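Local coordinates for putative Oleoyl-[acyl-carrier protein] thioesterase (Lactobacillus plantarum, PDB 2OWN) that probably hydrolyses the thioester of oleoyl-acyl carrier protein, releasing the free fatty acid, as a thioesterase of the hot-dog fold, at residues Q45-L49 with G50-E54; E133-A136 with P137-S140. One frame throughout, in Å; residues are numbered along the deposited sequence.

Contact 1. Residues Q45-L49 with G50-E54; sequences QSDAL and GLTTE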
ATOM      1  N   GLN B  45       7.028  16.071  11.462  1.00 29.21           N
ATOM      2  CA  GLN B  45       7.463  16.814  12.664  1.00 29.65           C
ATOM      3  C   GLN B  45       8.954  17.140  12.466  1.00 29.87           C
ATOM      4  O   GLN B  45       9.359  18.299  12.612  1.00 30.69           O
ATOM      5  CB  GLN B  45       7.279  16.010  13.970  1.00 30.20           C
ATOM      6  CG  GLN B  45       7.703  16.778  15.260  1.00 27.89           C
ATOM      7  CD  GLN B  45       7.479  16.025  16.575  1.00 30.98           C
ATOM      8  OE1 GLN B  45       7.191  14.827  16.596  1.00 24.97           O
ATOM      9  NE2 GLN B  45       7.641  16.741  17.686  1.00 21.48           N
ATOM     10  N   SER B  46       9.726  16.103  12.103  1.00 30.35           N
ATOM     11  CA  SER B  46      11.176  16.187  11.848  1.00 31.93           C
ATOM     12  C   SER B  46      11.528  17.151  10.692  1.00 32.59           C
ATOM     13  O   SER B  46      12.486  17.911  10.827  1.00 32.08           O
ATOM     14  CB  SER B  46      11.775  14.785  11.629  1.00 31.43           C
ATOM     15  OG  SER B  46      11.412  13.921  12.688  1.00 30.54           O
ATOM     16  N   ASP B  47      10.744  17.137   9.598  1.00 33.52           N
ATOM     17  CA  ASP B  47      10.940  18.071   8.449  1.00 33.62           C
ATOM     18  C   ASP B  47      10.645  19.530   8.850  1.00 33.19           C
ATOM     19  O   ASP B  47      11.421  20.424   8.481  1.00 33.46           O
ATOM     20  CB  ASP B  47      10.086  17.708   7.210  1.00 34.46           C
ATOM     21  CG  ASP B  47      10.519  16.409   6.508  1.00 37.92           C
ATOM     22  OD1 ASP B  47      11.657  15.916   6.680  1.00 43.54           O
ATOM     23  OD2 ASP B  47       9.687  15.883   5.740  1.00 35.86           O
ATOM     24  N   ALA B  48       9.542  19.754   9.585  1.00 32.85           N
ATOM     25  CA  ALA B  48       9.138  21.106  10.085  1.00 33.26           C
ATOM     26  C   ALA B  48      10.196  21.768  10.990  1.00 33.85           C
ATOM     27  O   ALA B  48      10.387  22.983  10.914  1.00 33.99           O
ATOM     28  CB  ALA B  48       7.791  21.054  10.809  1.00 33.90           C
ATOM     29  N   LEU B  49      10.868  20.957  11.818  1.00 34.21           N
ATOM     30  CA  LEU B  49      11.967  21.403  12.718  1.00 35.98           C
ATOM     31  C   LEU B  49      13.359  21.507  12.037  1.00 36.22           C
ATOM     32  O   LEU B  49      14.312  21.948  12.689  1.00 37.40           O
ATOM     33  CB  LEU B  49      12.082  20.451  13.930  1.00 35.28           C
ATOM     34  CG  LEU B  49      10.870  20.346  14.857  1.00 35.24           C
ATOM     35  CD1 LEU B  49      10.991  19.141  15.800  1.00 32.29           C
ATOM     36  CD2 LEU B  49      10.667  21.650  15.629  1.00 36.58           C
ATOM     37  N   GLY B  50      13.471  21.122  10.754  1.00 37.06           N
ATOM     38  CA  GLY B  50      14.725  21.122   9.994  1.00 37.29           C
ATOM     39  C   GLY B  50      15.444  19.776   9.936  1.00 37.53           C
ATOM     40  O   GLY B  50      16.346  19.631   9.122  1.00 37.85           O
ATOM     41  N   LEU B  51      15.035  18.792  10.753  1.00 38.56           N
ATOM     42  CA  LEU B  51      15.645  17.440  10.818  1.00 38.67           C
ATOM     43  C   LEU B  51      15.179  16.510   9.670  1.00 40.17           C
ATOM     44  O   LEU B  51      14.509  15.495   9.896  1.00 39.27           O
ATOM     45  CB  LEU B  51      15.372  16.800  12.203  1.00 38.73           C
ATOM     46  CG  LEU B  51      15.862  17.540  13.451  1.00 36.83           C
ATOM     47  CD1 LEU B  51      15.267  16.916  14.709  1.00 37.51           C
ATOM     48  CD2 LEU B  51      17.379  17.555  13.506  1.00 36.13           C
ATOM     49  N   THR B  52      15.567  16.852   8.440  1.00 41.79           N
ATOM     50  CA  THR B  52      15.227  16.058   7.243  1.00 43.03           C
ATOM     51  C   THR B  52      16.125  14.813   7.156  1.00 44.63           C
ATOM     52  O   THR B  52      17.111  14.688   7.901  1.00 44.73           O
ATOM     53  CB  THR B  52      15.368  16.881   5.935  1.00 43.02           C
ATOM     54  OG1 THR B  52      16.716  17.349   5.796  1.00 44.88           O
ATOM     55  CG2 THR B  52      14.424  18.075   5.945  1.00 42.10           C
ATOM     56  N   THR B  53      15.771  13.896   6.249  1.00 46.18           N
ATOM     57  CA  THR B  53      16.565  12.665   6.007  1.00 47.54           C
ATOM     58  C   THR B  53      17.978  12.968   5.438  1.00 47.86           C
ATOM     59  O   THR B  53      18.914  12.211   5.715  1.00 48.01           O
ATOM     60  CB  THR B  53      15.833  11.665   5.087  1.00 47.61           C
ATOM     61  OG1 THR B  53      15.478  12.325   3.866  1.00 51.35           O
ATOM     62  CG2 THR B  53      14.569  11.137   5.757  1.00 46.80           C
ATOM     63  N   GLU B  54      18.120  14.070   4.682  1.00 48.37           N
ATOM     64  CA  GLU B  54      19.407  14.497   4.102  1.00 48.39           C
ATOM     65  C   GLU B  54      20.393  15.002   5.165  1.00 49.05           C
ATOM     66  O   GLU B  54      21.545  14.540   5.183  1.00 49.48           O
ATOM     67  CB  GLU B  54      19.217  15.587   3.032  1.00 48.47           C
TER
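Asp47 lays its carboxylate across the side chain of Thr52, the two crossing at about a right angle, with OD1 of Asp47 3.6 Å from CG2 of Thr52. The CB of Asp47 leaves its helix pointing away from the following turn, but with CG turned beside the backbone N (chi1 -69°) the carboxylate comes back over it. On Thr52 the methyl and CA, not the hydroxyl, receive this approach. Ser46, the residue before, uses its CB rather than its hydroxyl: CB of Ser46 lies 3.3 Å from the carbonyl O of Leu51, and CB of Leu51 in turn sits 3.4 Å from Ser46 O. The helix ends in a Schellman motif at Gly50, whose N donates to Asp47 O over 3.1 Å, from well above the carbonyl plane. Gly50 has a positive phi of 97°, and any CB there would run into the carbonyl O of Leu49, which explains the glycine. Leu51 then centres an inverse gamma turn, closed by a weak bond from Thr52 N to Gly50 O, and delivers Thr52 to the N-cap position of the next helix. The stretch thus joins the C-terminal end of helix 31-48, the long helix of the N-terminal hot-dog domain, to the start of helix 53-58. Leu49 and Leu51 both pack on Pro137 and Tyr138 of the loop between strands 127-128 and 141-142, while the Ser46 hydroxyl is hydrogen-bonded to Tyr138 and to Ser42 O within its own helix.

Contact 2. Residues E133-A136 with P137-S140; sequences ELVA and PYQS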
ATOM      1  N   GLU B 133      22.051  17.326  19.116  1.00 46.29           N
ATOM      2  CA  GLU B 133      21.593  18.274  18.060  1.00 46.01           C
ATOM      3  C   GLU B 133      20.434  17.702  17.207  1.00 44.56           C
ATOM      4  O   GLU B 133      19.547  18.457  16.808  1.00 43.66           O
ATOM      5  CB  GLU B 133      22.749  18.740  17.144  1.00 46.27           C
ATOM      6  CG  GLU B 133      23.446  17.638  16.294  1.00 48.89           C
ATOM      7  CD  GLU B 133      24.610  18.147  15.436  1.00 49.02           C
ATOM      8  OE1 GLU B 133      24.821  19.377  15.307  1.00 54.11           O
ATOM      9  OE2 GLU B 133      25.318  17.290  14.868  1.00 56.31           O
ATOM     10  N   LEU B 134      20.470  16.389  16.931  1.00 43.80           N
ATOM     11  CA  LEU B 134      19.411  15.682  16.162  1.00 42.88           C
ATOM     12  C   LEU B 134      18.133  15.332  16.984  1.00 41.93           C
ATOM     13  O   LEU B 134      17.137  14.919  16.384  1.00 42.20           O
ATOM     14  CB  LEU B 134      19.972  14.415  15.490  1.00 42.97           C
ATOM     15  CG  LEU B 134      21.211  14.592  14.593  1.00 42.57           C
ATOM     16  CD1 LEU B 134      21.636  13.249  14.029  1.00 42.46           C
ATOM     17  CD2 LEU B 134      20.998  15.587  13.453  1.00 41.13           C
ATOM     18  N   VAL B 135      18.189  15.461  18.323  1.00 40.69           N
ATOM     19  CA  VAL B 135      17.069  15.216  19.269  1.00 39.68           C
ATOM     20  C   VAL B 135      16.535  16.511  19.945  1.00 38.15           C
ATOM     21  O   VAL B 135      15.331  16.574  20.232  1.00 37.32           O
ATOM     22  CB  VAL B 135      17.470  14.141  20.327  1.00 40.49           C
ATOM     23  CG1 VAL B 135      16.335  13.823  21.306  1.00 42.95           C
ATOM     24  CG2 VAL B 135      17.851  12.862  19.629  1.00 40.94           C
ATOM     25  N   ALA B 136      17.412  17.498  20.210  1.00 37.01           N
ATOM     26  CA  ALA B 136      17.063  18.820  20.843  1.00 36.44           C
ATOM     27  C   ALA B 136      15.821  19.550  20.278  1.00 35.62           C
ATOM     28  O   ALA B 136      14.999  20.002  21.090  1.00 36.02           O
ATOM     29  CB  ALA B 136      18.270  19.786  20.856  1.00 35.51           C
ATOM     30  N   PRO B 137      15.683  19.683  18.919  1.00 34.04           N
ATOM     31  CA  PRO B 137      14.484  20.310  18.295  1.00 33.76           C
ATOM     32  C   PRO B 137      13.118  19.690  18.700  1.00 32.69           C
ATOM     33  O   PRO B 137      12.123  20.405  18.696  1.00 32.02           O
ATOM     34  CB  PRO B 137      14.743  20.146  16.791  1.00 33.90           C
ATOM     35  CG  PRO B 137      16.194  20.120  16.677  1.00 33.70           C
ATOM     36  CD  PRO B 137      16.664  19.339  17.871  1.00 34.19           C
ATOM     37  N   TYR B 138      13.093  18.394  19.047  1.00 32.17           N
ATOM     38  CA  TYR B 138      11.869  17.716  19.533  1.00 31.79           C
ATOM     39  C   TYR B 138      11.537  18.084  21.006  1.00 30.96           C
ATOM     40  O   TYR B 138      10.420  17.797  21.453  1.00 28.84           O
ATOM     41  CB  TYR B 138      11.968  16.178  19.451  1.00 31.17           C
ATOM     42  CG  TYR B 138      12.365  15.612  18.103  1.00 29.21           C
ATOM     43  CD1 TYR B 138      11.601  15.882  16.941  1.00 29.12           C
ATOM     44  CD2 TYR B 138      13.477  14.742  17.986  1.00 27.08           C
ATOM     45  CE1 TYR B 138      11.981  15.336  15.660  1.00 29.88           C
ATOM     46  CE2 TYR B 138      13.855  14.180  16.733  1.00 30.11           C
ATOM     47  CZ  TYR B 138      13.101  14.474  15.580  1.00 30.11           C
ATOM     48  OH  TYR B 138      13.487  13.926  14.386  1.00 30.39           O
ATOM     49  N   GLN B 139      12.501  18.673  21.742  1.00 31.74           N
ATOM     50  CA  GLN B 139      12.401  19.072  23.161  1.00 32.20           C
ATOM     51  C   GLN B 139      12.264  17.821  24.075  1.00 32.26           C
ATOM     52  O   GLN B 139      11.573  17.853  25.090  1.00 32.64           O
ATOM     53  CB  GLN B 139      11.307  20.144  23.382  1.00 31.97           C
ATOM     54  CG  GLN B 139      11.512  21.414  22.527  1.00 33.41           C
ATOM     55  CD  GLN B 139      10.490  22.526  22.777  1.00 32.81           C
ATOM     56  OE1 GLN B 139       9.613  22.422  23.640  1.00 38.10           O
ATOM     57  NE2 GLN B 139      10.609  23.603  22.007  1.00 33.89           N
ATOM     58  N   SER B 140      13.007  16.760  23.726  1.00 33.09           N
ATOM     59  CA  SER B 140      12.993  15.470  24.437  1.00 34.14           C
ATOM     60  C   SER B 140      13.780  15.574  25.746  1.00 35.03           C
ATOM     61  O   SER B 140      14.861  16.184  25.743  1.00 35.08           O
ATOM     62  CB  SER B 140      13.635  14.371  23.574  1.00 34.14           C
ATOM     63  OG  SER B 140      13.061  14.294  22.285  1.00 34.27           O
TER
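The Tyr138 ring meets the backbone of Leu134 and Val135 obliquely, its CD2 3.4 Å from Val135 O and its CE2 3.4 Å from Leu134 O. Its CG stands beside the backbone N (chi1 -52°), which folds the ring back along the preceding residues. Val135 is turned to another neighbour: CG1, anti to the backbone N at chi1 -178°, reaches Ser140, 3.4 Å from its OG, whose hydrogen bond goes to Gly88 O. Pro137 presents CD to both Glu133 O, at 3.2 Å, and the methyl of Ala136, where the CB to CD separation of 3.4 Å is tight for two carbons. The 3-10 segment is held by two bonds of three-residue span, Tyr138 N to Val135 O (3.1 Å) and Gln139 N to Ala136 O (2.9 Å), both donors lying above the carbonyl planes. This loop between strands 127-128 and 141-142 packs on helix 53-58 through Leu134 and on strand 61-72 through Val135. The ring also makes a cation-pi contact with Arg98, and its OH is hydrogen-bonded to Ser46 OG. An alanine in place of Tyr138 would probably uncover the Leu134 and Val135 carbonyls, take the aromatic partner from Arg98 and leave the Ser46 hydroxyl without one of its mates. Pro137 has no N-H to offer Glu133 O, which meets its CD and CG instead; the turn therefore rests on the next two amides and on close carbon packing.

How the contacts relate
Contacts 1 and 2 lie in series along the chain, yet their centres are only about 11 Å apart, and the two turns touch directly. Ser46 OG and Tyr138 OH are 2.7 Å apart, a probable hydrogen bond that joins the end of helix 31-48 to the 133-140 loop. Beside it, Leu51 of contact 1 sets its CD1 against contact 2, 3.2 Å from Leu134 O and 3.4 Å from Tyr138 CZ, while Leu49 CD1 approaches Pro137 O. An unidentified bound molecule sits about 3 Å from the side chains of both Ser46 and Tyr138. It probably comes from the crystallisation liquor, though it may mark a pocket where the two contacts meet.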